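Long-range contacts in aldehyde dehydrogenase family protein (Pseudomonas syringae pv. tomato, PDB 6X9L), which oxidises long-chain aliphatic aldehydes such as octanal, probably with NAD+ as the electron acceptor: residues A40-V45 and Q369-R374; I149-L154 and D227-S232; R253-L258 and F473-E478; R285-S290 and G331-E336. The protein carries 1 engineered substitution. One frame throughout, in Å; residues are numbered along the deposited sequence.

Interaction 1: A40-V45 and Q369-R374; sequences ATEEVV and QGFYTR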
# COMPACT_ATOMS: atom_id res chain seq x y z
N ALA A 40 5.67 -21.43 30.76
CA ALA A 40 5.66 -22.82 31.23
C ALA A 40 5.61 -22.90 32.75
O ALA A 40 5.15 -23.91 33.29
CB ALA A 40 6.90 -23.57 30.74
N THR A 41 6.07 -21.87 33.44
CA THR A 41 6.06 -21.85 34.90
C THR A 41 5.34 -20.65 35.50
O THR A 41 5.12 -20.64 36.71
CB THR A 41 7.48 -21.86 35.46
OG1 THR A 41 8.15 -20.67 35.02
CG2 THR A 41 8.24 -23.10 34.97
N GLU A 42 4.96 -19.66 34.70
CA GLU A 42 4.29 -18.46 35.20
C GLU A 42 5.18 -17.62 36.11
O GLU A 42 4.67 -16.82 36.89
CB GLU A 42 2.99 -18.79 35.93
CG GLU A 42 1.86 -19.21 35.02
CD GLU A 42 0.64 -19.70 35.79
OE1 GLU A 42 -0.18 -18.86 36.20
OE2 GLU A 42 0.52 -20.93 35.99
N GLU A 43 6.50 -17.76 36.05
CA GLU A 43 7.43 -16.95 36.82
C GLU A 43 8.05 -15.86 35.94
O GLU A 43 8.37 -16.10 34.77
CB GLU A 43 8.55 -17.82 37.41
CG GLU A 43 8.06 -19.16 37.93
CD GLU A 43 7.85 -19.19 39.44
OE1 GLU A 43 8.06 -20.28 40.02
OE2 GLU A 43 7.47 -18.15 40.03
N VAL A 44 8.23 -14.67 36.52
CA VAL A 44 8.97 -13.63 35.82
C VAL A 44 10.43 -14.02 35.82
O VAL A 44 11.01 -14.33 36.87
CB VAL A 44 8.74 -12.24 36.44
CG1 VAL A 44 7.55 -12.22 37.38
CG2 VAL A 44 10.01 -11.72 37.13
N VAL A 45 11.02 -14.07 34.63
CA VAL A 45 12.39 -14.51 34.46
C VAL A 45 13.32 -13.37 34.10
O VAL A 45 14.52 -13.60 33.94
CB VAL A 45 12.48 -15.64 33.40
CG1 VAL A 45 11.71 -16.85 33.88
CG2 VAL A 45 11.90 -15.16 32.08
N GLN A 369 0.49 -25.89 36.70
CA GLN A 369 1.30 -24.68 36.59
C GLN A 369 1.74 -24.50 35.13
O GLN A 369 2.28 -25.43 34.52
CB GLN A 369 2.51 -24.79 37.51
CG GLN A 369 2.97 -23.48 38.08
CD GLN A 369 4.45 -23.48 38.37
OE1 GLN A 369 5.19 -24.34 37.88
NE2 GLN A 369 4.91 -22.52 39.17
N GLY A 370 1.52 -23.31 34.57
CA GLY A 370 1.81 -23.06 33.18
C GLY A 370 0.56 -23.01 32.32
O GLY A 370 -0.44 -23.70 32.57
N PHE A 371 0.61 -22.20 31.26
CA PHE A 371 -0.58 -21.92 30.45
C PHE A 371 -0.89 -23.02 29.46
O PHE A 371 -1.22 -22.77 28.31
CB PHE A 371 -0.40 -20.57 29.75
CG PHE A 371 -0.18 -19.45 30.72
CD1 PHE A 371 -1.10 -19.24 31.75
CD2 PHE A 371 0.96 -18.68 30.67
CE1 PHE A 371 -0.90 -18.25 32.69
CE2 PHE A 371 1.17 -17.69 31.60
CZ PHE A 371 0.23 -17.48 32.62
N TYR A 372 -0.82 -24.25 29.94
CA TYR A 372 -0.99 -25.42 29.09
C TYR A 372 -2.46 -25.57 28.71
O TYR A 372 -3.33 -25.65 29.58
CB TYR A 372 -0.48 -26.65 29.83
CG TYR A 372 1.02 -26.64 30.04
CD1 TYR A 372 1.89 -27.11 29.05
CD2 TYR A 372 1.57 -26.17 31.22
CE1 TYR A 372 3.25 -27.11 29.24
CE2 TYR A 372 2.93 -26.17 31.42
CZ TYR A 372 3.76 -26.64 30.42
OH TYR A 372 5.11 -26.63 30.62
N THR A 373 -2.74 -25.62 27.41
CA THR A 373 -4.11 -25.64 26.90
C THR A 373 -4.36 -26.94 26.15
O THR A 373 -3.49 -27.44 25.44
CB THR A 373 -4.36 -24.42 25.99
OG1 THR A 373 -4.39 -23.22 26.79
CG2 THR A 373 -5.67 -24.53 25.26
N ARG A 374 -5.54 -27.50 26.30
CA ARG A 374 -5.79 -28.80 25.68
C ARG A 374 -6.03 -28.64 24.18
O ARG A 374 -6.76 -27.74 23.77
CB ARG A 374 -7.00 -29.46 26.32
CG ARG A 374 -6.89 -29.57 27.83
CD ARG A 374 -8.25 -29.81 28.48
NE ARG A 374 -8.89 -31.05 28.06
CZ ARG A 374 -10.18 -31.30 28.26
NH1 ARG A 374 -10.93 -30.38 28.85
NH2 ARG A 374 -10.73 -32.45 27.87
O HOH W 1 6.87 -26.78 33.04
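Glu-42 and the Gly-370–Phe-371 step form the close-fitting part of this contact. The Glu-42 chain runs extended beyond CG (chi2 173°), which carries its carboxylate to the opposing backbone: OE2 takes the N-H of Gly-370 at 2.9 Å in a nearly straight bond (170° at the hydrogen), met on the anti side of the carboxylate. On the way, Glu-42 CG lies 3.4 Å from Phe-371 CZ, and the carboxylate and ring planes are turned 47° apart. The same OE2 also forms a salt bridge with Arg-363. Segment 40-45 is the turn and outgoing arm of a beta-hairpin made by strands 33-38 and 43-49, and residues 369-374 belong to the loop before strand 376-379; Phe-371, at the centre of an inverse gamma turn, directs its ring at the hairpin from that loop. On the looser flank, Gln-369 brings its amide close to the Thr-41 carbonyl, NE2 to O 3.1 Å, at an angle too poor for a hydrogen bond. Glu-43, an exposed residue, comes no nearer than 4.0 Å from OE1 to Gln-369 NE2. Beyond Ala-40, whose CB is 3.5 Å from Tyr-372 OH, a water joins that hydroxyl (3.0 Å) and, weakly, Ala-40 O.

Interaction 2: I149-L154 and D227-S232; sequences IGVCAL and DIDMIS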
# COMPACT_ATOMS: atom_id res chain seq x y z
N ILE A 149 13.08 3.31 0.57
CA ILE A 149 12.11 4.34 0.91
C ILE A 149 12.57 5.18 2.10
O ILE A 149 12.11 6.32 2.25
CB ILE A 149 10.73 3.69 1.15
CG1 ILE A 149 9.65 4.76 1.32
CG2 ILE A 149 10.78 2.72 2.34
CD1 ILE A 149 8.26 4.22 1.16
N GLY A 150 13.47 4.67 2.93
CA GLY A 150 14.08 5.47 3.97
C GLY A 150 14.11 4.86 5.36
O GLY A 150 14.60 3.73 5.55
N VAL A 151 13.64 5.61 6.35
CA VAL A 151 13.55 5.13 7.72
C VAL A 151 12.24 4.36 7.89
O VAL A 151 11.17 4.85 7.51
CB VAL A 151 13.65 6.30 8.72
CG1 VAL A 151 13.40 5.81 10.13
CG2 VAL A 151 15.00 7.00 8.61
N CYS A 152 12.32 3.16 8.47
CA CYS A 152 11.20 2.22 8.56
C CYS A 152 10.93 1.81 10.00
O CYS A 152 11.86 1.47 10.74
CB CYS A 152 11.49 0.94 7.73
SG CYS A 152 11.82 1.22 5.99
N ALA A 153 9.66 1.82 10.40
CA ALA A 153 9.23 1.32 11.70
C ALA A 153 8.75 -0.12 11.56
O ALA A 153 7.87 -0.41 10.74
CB ALA A 153 8.11 2.18 12.29
N LEU A 154 9.31 -1.02 12.37
CA LEU A 154 8.93 -2.42 12.34
C LEU A 154 8.37 -2.83 13.70
O LEU A 154 9.01 -2.63 14.74
CB LEU A 154 10.12 -3.30 11.99
CG LEU A 154 11.00 -2.73 10.89
CD1 LEU A 154 12.28 -3.59 10.72
CD2 LEU A 154 10.22 -2.56 9.57
N ASP A 227 9.20 11.66 10.84
CA ASP A 227 10.43 11.38 10.14
C ASP A 227 10.54 9.92 9.74
O ASP A 227 11.61 9.49 9.29
CB ASP A 227 11.64 11.79 10.98
CG ASP A 227 12.85 12.13 10.14
OD1 ASP A 227 12.68 12.32 8.92
OD2 ASP A 227 13.97 12.21 10.68
N ILE A 228 9.47 9.16 9.89
CA ILE A 228 9.44 7.75 9.49
C ILE A 228 8.70 7.64 8.17
O ILE A 228 7.57 8.13 8.03
CB ILE A 228 8.80 6.89 10.59
CG1 ILE A 228 9.76 6.86 11.78
CG2 ILE A 228 8.44 5.50 10.06
CD1 ILE A 228 9.37 5.96 12.91
N ASP A 229 9.34 7.04 7.19
CA ASP A 229 8.80 7.02 5.84
C ASP A 229 7.88 5.85 5.60
O ASP A 229 7.08 5.89 4.67
CB ASP A 229 9.95 6.97 4.83
CG ASP A 229 10.95 8.07 5.07
OD1 ASP A 229 10.52 9.24 5.01
OD2 ASP A 229 12.14 7.77 5.34
N MET A 230 7.98 4.82 6.43
CA MET A 230 7.22 3.61 6.24
C MET A 230 7.12 2.90 7.58
O MET A 230 8.03 3.01 8.41
CB MET A 230 7.85 2.68 5.21
CG MET A 230 7.44 1.24 5.41
SD MET A 230 8.14 0.14 4.20
CE MET A 230 7.62 -1.41 4.92
N ILE A 231 6.01 2.18 7.78
CA ILE A 231 5.80 1.35 8.96
C ILE A 231 5.23 0.01 8.51
O ILE A 231 4.35 -0.06 7.64
CB ILE A 231 4.88 2.02 10.02
CG1 ILE A 231 4.82 1.15 11.28
CG2 ILE A 231 3.46 2.22 9.48
CD1 ILE A 231 4.46 1.92 12.54
N SER A 232 5.78 -1.07 9.07
CA SER A 232 5.34 -2.43 8.79
C SER A 232 5.00 -3.10 10.11
O SER A 232 5.81 -3.08 11.05
CB SER A 232 6.43 -3.22 8.05
OG SER A 232 5.98 -4.53 7.76
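Val-151 and Asp-229 begin the pairing with a side chain standing in for backbone. Asp-229 OD2 receives the N-H of Val-151 at 2.8 Å on its anti lone pair, while Asp-229 N donates to Val-151 O at 2.9 Å, so the residue holds Val-151 by both its N and its O; Met-230 N adds a weak bond to the same carbonyl. Regular parallel pairing follows, with Ala-153 N bound to Met-230 O (2.8 Å) and Ser-232 N to Ala-153 O (2.8 Å). On one face of the sheet Ile-231 sets CG1 anti to its own N (chi1 -174°), which lays CG1 against Ala-153 CB at 3.6 Å. On the other, Cys-152 SG lies 4.2 Å from Met-230 SD, and the Ile-149 side chain crosses that of Met-230 at about a right angle, its CG2 4.1 Å from Met-230 CB. Further out, strands 178-182 and 253-257 continue the sheet beyond the two partners, as expected of the Rossmann-like cofactor domain of aldehyde dehydrogenases. Helix 53-71 covers Val-151 and Ile-228, and Lys-168 binds Ser-232 OG. From that helix Arg-64 forms a salt bridge with Asp-229 OD2 and a hydrogen bond with Asp-227 O. One carboxylate oxygen thus meets a backbone N-H and a guanidinium together, a setting that would favour the ionised form of Asp-229.

Interaction 3: R253-L258 and F473-E478; sequences RVTQEL and FEEYLE. With NAD (nicotinamide-adenine-dinucleotide), chain D.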
# COMPACT_ATOMS: atom_id res chain seq x y z
N ARG A 253 4.03 4.77 3.91
CA ARG A 253 3.75 3.43 3.41
C ARG A 253 3.44 2.51 4.59
O ARG A 253 4.22 2.44 5.55
CB ARG A 253 4.92 2.85 2.62
CG ARG A 253 4.66 1.39 2.24
CD ARG A 253 5.63 0.87 1.20
NE ARG A 253 5.64 1.70 -0.00
CZ ARG A 253 6.54 1.59 -0.97
NH1 ARG A 253 7.51 0.69 -0.86
NH2 ARG A 253 6.48 2.38 -2.02
N VAL A 254 2.31 1.82 4.51
CA VAL A 254 1.79 1.00 5.60
C VAL A 254 1.77 -0.44 5.11
O VAL A 254 1.11 -0.76 4.11
CB VAL A 254 0.39 1.47 6.03
CG1 VAL A 254 -0.26 0.45 7.00
CG2 VAL A 254 0.44 2.89 6.64
N THR A 255 2.50 -1.30 5.81
CA THR A 255 2.51 -2.73 5.52
C THR A 255 1.95 -3.48 6.72
O THR A 255 2.38 -3.24 7.85
CB THR A 255 3.93 -3.19 5.19
OG1 THR A 255 4.23 -2.82 3.84
CG2 THR A 255 4.05 -4.69 5.32
N GLN A 256 0.98 -4.37 6.47
CA GLN A 256 0.24 -5.04 7.54
C GLN A 256 0.07 -6.52 7.25
O GLN A 256 -0.37 -6.91 6.16
CB GLN A 256 -1.14 -4.41 7.75
CG GLN A 256 -1.11 -2.92 8.00
CD GLN A 256 -2.44 -2.28 7.69
OE1 GLN A 256 -2.82 -2.15 6.52
NE2 GLN A 256 -3.16 -1.87 8.74
N GLU A 257 0.41 -7.34 8.23
CA GLU A 257 0.21 -8.78 8.23
C GLU A 257 -0.64 -9.06 9.46
O GLU A 257 -0.14 -8.97 10.59
CB GLU A 257 1.53 -9.53 8.30
CG GLU A 257 2.51 -9.22 7.18
CD GLU A 257 2.37 -10.20 6.04
OE1 GLU A 257 1.56 -11.14 6.18
OE2 GLU A 257 3.07 -10.04 5.00
N LEU A 258 -1.93 -9.38 9.24
CA LEU A 258 -2.86 -9.48 10.36
C LEU A 258 -3.48 -10.86 10.52
O LEU A 258 -2.84 -11.88 10.22
CB LEU A 258 -3.94 -8.42 10.19
CG LEU A 258 -3.42 -7.06 9.73
CD1 LEU A 258 -4.57 -6.09 9.63
CD2 LEU A 258 -2.33 -6.50 10.66
N PHE A 473 11.01 -7.85 -0.47
CA PHE A 473 12.10 -6.89 -0.67
C PHE A 473 11.60 -5.61 -1.33
O PHE A 473 12.03 -4.50 -0.97
CB PHE A 473 13.18 -7.59 -1.51
CG PHE A 473 14.33 -6.72 -1.91
CD1 PHE A 473 15.29 -6.34 -0.98
CD2 PHE A 473 14.48 -6.33 -3.23
CE1 PHE A 473 16.36 -5.56 -1.36
CE2 PHE A 473 15.55 -5.55 -3.61
CZ PHE A 473 16.50 -5.16 -2.68
N GLU A 474 10.66 -5.73 -2.28
CA GLU A 474 10.18 -4.56 -3.00
C GLU A 474 9.25 -3.68 -2.16
O GLU A 474 9.07 -2.51 -2.50
CB GLU A 474 9.50 -5.00 -4.30
CG GLU A 474 10.50 -5.64 -5.28
CD GLU A 474 9.93 -5.88 -6.67
OE1 GLU A 474 8.73 -6.21 -6.79
OE2 GLU A 474 10.70 -5.75 -7.65
N GLU A 475 8.70 -4.20 -1.06
CA GLU A 475 7.94 -3.36 -0.14
C GLU A 475 8.79 -2.26 0.48
O GLU A 475 8.23 -1.28 0.99
CB GLU A 475 7.34 -4.21 0.98
CG GLU A 475 6.42 -5.28 0.47
CD GLU A 475 5.07 -4.73 0.02
OE1 GLU A 475 4.69 -3.64 0.51
OE2 GLU A 475 4.40 -5.38 -0.82
N TYR A 476 10.11 -2.37 0.45
CA TYR A 476 10.98 -1.35 1.02
C TYR A 476 11.63 -0.46 -0.04
O TYR A 476 12.50 0.35 0.30
CB TYR A 476 12.03 -1.99 1.91
CG TYR A 476 11.42 -2.68 3.10
CD1 TYR A 476 11.19 -1.99 4.28
CD2 TYR A 476 11.01 -4.00 3.03
CE1 TYR A 476 10.60 -2.60 5.37
CE2 TYR A 476 10.44 -4.63 4.11
CZ TYR A 476 10.23 -3.93 5.28
OH TYR A 476 9.66 -4.55 6.36
N LEU A 477 11.21 -0.57 -1.30
CA LEU A 477 11.72 0.29 -2.36
C LEU A 477 10.65 1.24 -2.85
O LEU A 477 9.50 0.85 -3.05
CB LEU A 477 12.24 -0.54 -3.53
CG LEU A 477 13.33 -1.55 -3.15
CD1 LEU A 477 13.52 -2.54 -4.29
CD2 LEU A 477 14.63 -0.85 -2.78
N GLU A 478 11.03 2.51 -3.04
CA GLU A 478 10.25 3.42 -3.86
C GLU A 478 10.47 3.11 -5.33
O GLU A 478 11.31 2.28 -5.71
CB GLU A 478 10.61 4.87 -3.59
CG GLU A 478 9.95 5.45 -2.37
CD GLU A 478 8.44 5.64 -2.54
OE1 GLU A 478 7.85 6.32 -1.66
OE2 GLU A 478 7.86 5.13 -3.53
PA NAD D . -0.99 -7.56 18.68
O1A NAD D . -1.77 -7.03 17.53
O2A NAD D . -1.70 -7.47 19.98
O5B NAD D . 0.46 -6.85 18.79
C5B NAD D . 1.37 -6.87 17.71
C4B NAD D . 2.44 -5.78 17.90
O4B NAD D . 1.81 -4.52 17.91
C3B NAD D . 3.17 -5.88 19.23
O3B NAD D . 4.52 -5.49 19.02
C2B NAD D . 2.47 -4.85 20.11
O2B NAD D . 3.32 -4.31 21.10
C1B NAD D . 2.16 -3.80 19.09
N9A NAD D . 0.99 -2.99 19.41
C8A NAD D . -0.12 -3.32 20.15
N7A NAD D . -0.97 -2.27 20.10
C5A NAD D . -0.41 -1.29 19.35
C6A NAD D . -0.84 -0.02 18.98
N6A NAD D . -2.08 0.37 19.25
N1A NAD D . -0.03 0.74 18.17
C2A NAD D . 1.19 0.26 17.73
N3A NAD D . 1.61 -0.99 18.10
C4A NAD D . 0.82 -1.74 18.90
O3 NAD D . -0.50 -9.05 18.29
PN NAD D . -0.90 -10.45 18.95
O1N NAD D . -2.36 -10.68 18.77
O2N NAD D . -0.31 -10.56 20.29
O5D NAD D . -0.05 -11.32 17.85
C5D NAD D . -0.66 -12.41 17.21
C4D NAD D . -1.41 -11.90 15.97
O4D NAD D . -0.48 -11.62 14.94
C3D NAD D . -2.34 -12.97 15.44
O3D NAD D . -3.48 -12.34 14.90
C2D NAD D . -1.55 -13.54 14.29
O2D NAD D . -2.37 -14.14 13.31
C1D NAD D . -0.85 -12.29 13.76
N1N NAD D . 0.26 -12.72 12.91
C2N NAD D . 0.21 -12.48 11.56
C3N NAD D . 1.23 -12.93 10.73
C7N NAD D . 1.22 -12.71 9.25
O7N NAD D . 2.43 -12.92 8.57
N7N NAD D . 0.11 -12.34 8.61
C4N NAD D . 2.30 -13.64 11.28
C5N NAD D . 2.33 -13.89 12.64
C6N NAD D . 1.30 -13.43 13.45
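A first torsion of 174° sends the Arg-253 chain away from its own N, and a bend at chi3 (-56°) then swings the guanidinium from the strand to the turn formed by Glu-474 to Leu-477. NH1 grips two carbonyls there, Glu-475 O at 2.8 Å and Leu-477 O at 3.0 Å. Both oxygens lie in the guanidinium plane, yet NH1 stands above each carbonyl plane and off the lone pairs. The turn is type I, closed by a bond from Leu-477 N to Glu-474 O, and NH1 ties together the carbonyls of its second and fourth residues. Glu-478, bent at chi2, slides past the arginine in the opposite direction and forms a salt bridge, OE2 to NH2 3.4 Å, with the two flat groups 66° apart. The same OE2 has its stronger partner in Arg-466 of the second subunit, a salt bridge that brings the dimer interface into the same charge cluster. At the far end of the strand, weak hydrogen bonds run from the NAD carboxamide N7N to Glu-257 OE1 (3.1 Å) and Leu-258 O (3.4 Å). Strand 253-257 pairs alongside 230-234, while the turn links helix 469-474 to strand 477-483, which pairs antiparallel with 143-155, and Tyr-476 packs between strand 143-155 and helix 161-174.

Interaction 4: R285-S290 and G331-E336; sequences RNVGQS and GPIANE. With OYA (octanal), chain C.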
# COMPACT_ATOMS: atom_id res chain seq x y z
N ARG A 285 0.18 -26.58 14.92
CA ARG A 285 1.59 -26.20 14.96
C ARG A 285 1.77 -24.93 15.79
O ARG A 285 0.98 -23.98 15.69
CB ARG A 285 2.12 -26.00 13.54
CG ARG A 285 3.60 -25.60 13.46
CD ARG A 285 4.41 -26.43 12.44
NE ARG A 285 3.95 -26.30 11.05
CZ ARG A 285 3.36 -27.28 10.36
NH1 ARG A 285 3.15 -28.48 10.91
NH2 ARG A 285 2.96 -27.06 9.11
N ASN A 286 2.81 -24.90 16.60
CA ASN A 286 3.06 -23.77 17.49
C ASN A 286 1.85 -23.55 18.40
O ASN A 286 1.49 -22.42 18.73
CB ASN A 286 3.41 -22.50 16.69
CG ASN A 286 4.18 -21.46 17.52
OD1 ASN A 286 5.12 -21.79 18.26
ND2 ASN A 286 3.78 -20.20 17.40
N VAL A 287 1.22 -24.66 18.77
CA VAL A 287 0.03 -24.75 19.62
C VAL A 287 -1.04 -23.78 19.12
O VAL A 287 -1.66 -23.04 19.89
CB VAL A 287 0.41 -24.56 21.11
CG1 VAL A 287 1.25 -23.36 21.31
CG2 VAL A 287 -0.82 -24.52 22.01
N GLY A 288 -1.28 -23.81 17.81
CA GLY A 288 -2.26 -22.94 17.21
C GLY A 288 -1.90 -21.46 17.17
O GLY A 288 -2.73 -20.67 16.72
N GLN A 289 -0.72 -21.06 17.63
CA GLN A 289 -0.39 -19.64 17.72
C GLN A 289 0.30 -19.20 16.42
O GLN A 289 1.49 -18.92 16.37
CB GLN A 289 0.46 -19.37 18.94
CG GLN A 289 -0.23 -19.69 20.26
CD GLN A 289 0.75 -19.72 21.42
OE1 GLN A 289 0.54 -19.08 22.45
NE2 GLN A 289 1.83 -20.46 21.24
N SER A 290 -0.51 -19.15 15.37
CA SER A 290 -0.02 -18.85 14.02
C SER A 290 -1.20 -18.39 13.16
O SER A 290 -2.22 -19.08 13.06
CB SER A 290 0.64 -20.08 13.44
OG SER A 290 0.74 -19.93 12.05
N GLY A 331 4.25 -26.95 23.71
CA GLY A 331 4.42 -26.31 24.99
C GLY A 331 3.13 -25.62 25.40
O GLY A 331 2.05 -25.96 24.92
N PRO A 332 3.21 -24.64 26.29
CA PRO A 332 2.00 -23.93 26.71
C PRO A 332 1.65 -22.82 25.73
O PRO A 332 2.43 -22.44 24.84
CB PRO A 332 2.38 -23.36 28.08
CG PRO A 332 3.87 -23.20 28.02
CD PRO A 332 4.38 -24.30 27.13
N ILE A 333 0.42 -22.31 25.88
CA ILE A 333 0.10 -21.04 25.27
C ILE A 333 1.15 -20.04 25.74
O ILE A 333 1.71 -20.19 26.84
CB ILE A 333 -1.33 -20.60 25.63
CG1 ILE A 333 -2.31 -21.49 24.89
CG2 ILE A 333 -1.59 -19.14 25.23
CD1 ILE A 333 -2.21 -21.32 23.39
N ALA A 334 1.45 -19.05 24.90
CA ALA A 334 2.63 -18.22 25.08
C ALA A 334 2.58 -17.29 26.29
O ALA A 334 3.64 -16.87 26.78
CB ALA A 334 2.86 -17.39 23.82
N ASN A 335 1.38 -16.94 26.78
CA ASN A 335 1.26 -15.99 27.88
C ASN A 335 -0.17 -15.97 28.44
O ASN A 335 -1.13 -16.43 27.81
CB ASN A 335 1.68 -14.57 27.46
CG ASN A 335 1.02 -14.09 26.15
OD1 ASN A 335 -0.16 -13.76 26.12
ND2 ASN A 335 1.82 -14.02 25.07
N GLU A 336 -0.28 -15.39 29.64
CA GLU A 336 -1.52 -15.47 30.41
C GLU A 336 -2.70 -14.84 29.67
O GLU A 336 -3.80 -15.41 29.63
CB GLU A 336 -1.33 -14.80 31.77
CG GLU A 336 -2.59 -14.85 32.61
CD GLU A 336 -2.33 -14.65 34.08
OE1 GLU A 336 -1.33 -13.98 34.43
OE2 GLU A 336 -3.13 -15.18 34.88
C14 OYA C . 5.79 -24.06 8.40
C5 OYA C . 5.12 -22.85 9.04
C6 OYA C . 6.07 -21.68 8.97
C11 OYA C . 5.66 -20.63 9.98
C7 OYA C . 4.55 -19.75 9.43
C8 OYA C . 4.28 -18.66 10.47
C9 OYA C . 3.50 -17.48 9.89
C10 OYA C . 2.11 -17.39 10.49
OAB OYA C . 1.94 -16.79 11.53
O HOH W 2 4.12 -21.45 22.95
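Gln-289 reaches across to Ala-334 with an extended side chain, and its amide is used at both ends. OE1 accepts the N-H of Ala-334 at 2.6 Å, in the carbonyl plane and on a lone pair. NE2 turns back to Asn-286 O (3.2 Å), keeping that oxygen near the amide plane while standing above the plane of the Asn-286 carbonyl; Gln-289 N approaches the same oxygen from the opposite face. Asn-286 replies with a bond from ND2 to Gln-289 O at 2.8 Å. A water completes the bridge, accepting from NE2 and donating to Pro-332 O. Next to this polar seam, Val-287 crosses Ile-333 at about a right angle, CG2 to CD1 3.8 Å, and Gln-289 runs obliquely past the same isoleucine, its CG 4.0 Å from Ile-333 CD1. Positive phi at Asn-286, Val-287 and Gly-288 winds this loop into a short left-handed turn that leads into the substrate pocket: Ser-290 OG is 3.3 Å from octanal C10, and the aldehyde is hydrogen-bonded to the N of engineered Ala-291. Asn-159, also of the pocket, binds both Asn-286 and Gln-289. In this buried setting the hydrogen bonds are consistent with OE1 facing Ala-334 and NE2 facing Asn-286 O and the water, and probably help to hold the loop beside the bound aldehyde.

Overall arrangement
The four contacts form two clusters on opposite sides of the chain's centre. Interactions 2 and 3 share one sheet, their centres 9 Å apart: Ile-231 N probably bonds to Arg-253 O (2.9 Å), and Ile-231 O to Thr-255 N (2.9 Å). Interactions 1 and 4 have centres 11 Å apart and meet through a probable bond from Ile-333 N to Phe-371 O (3.0 Å). Between the clusters lie the ligands. Interaction 3 reaches the nicotinamide end of NAD and interaction 4 the octanal; their nearest atoms are about 7 Å apart. Interaction 2 also nears the cofactor, the side chain of Ile-231 lying about 6 Å from NAD, whereas that of Phe-371 in interaction 1 is about 13 Å away.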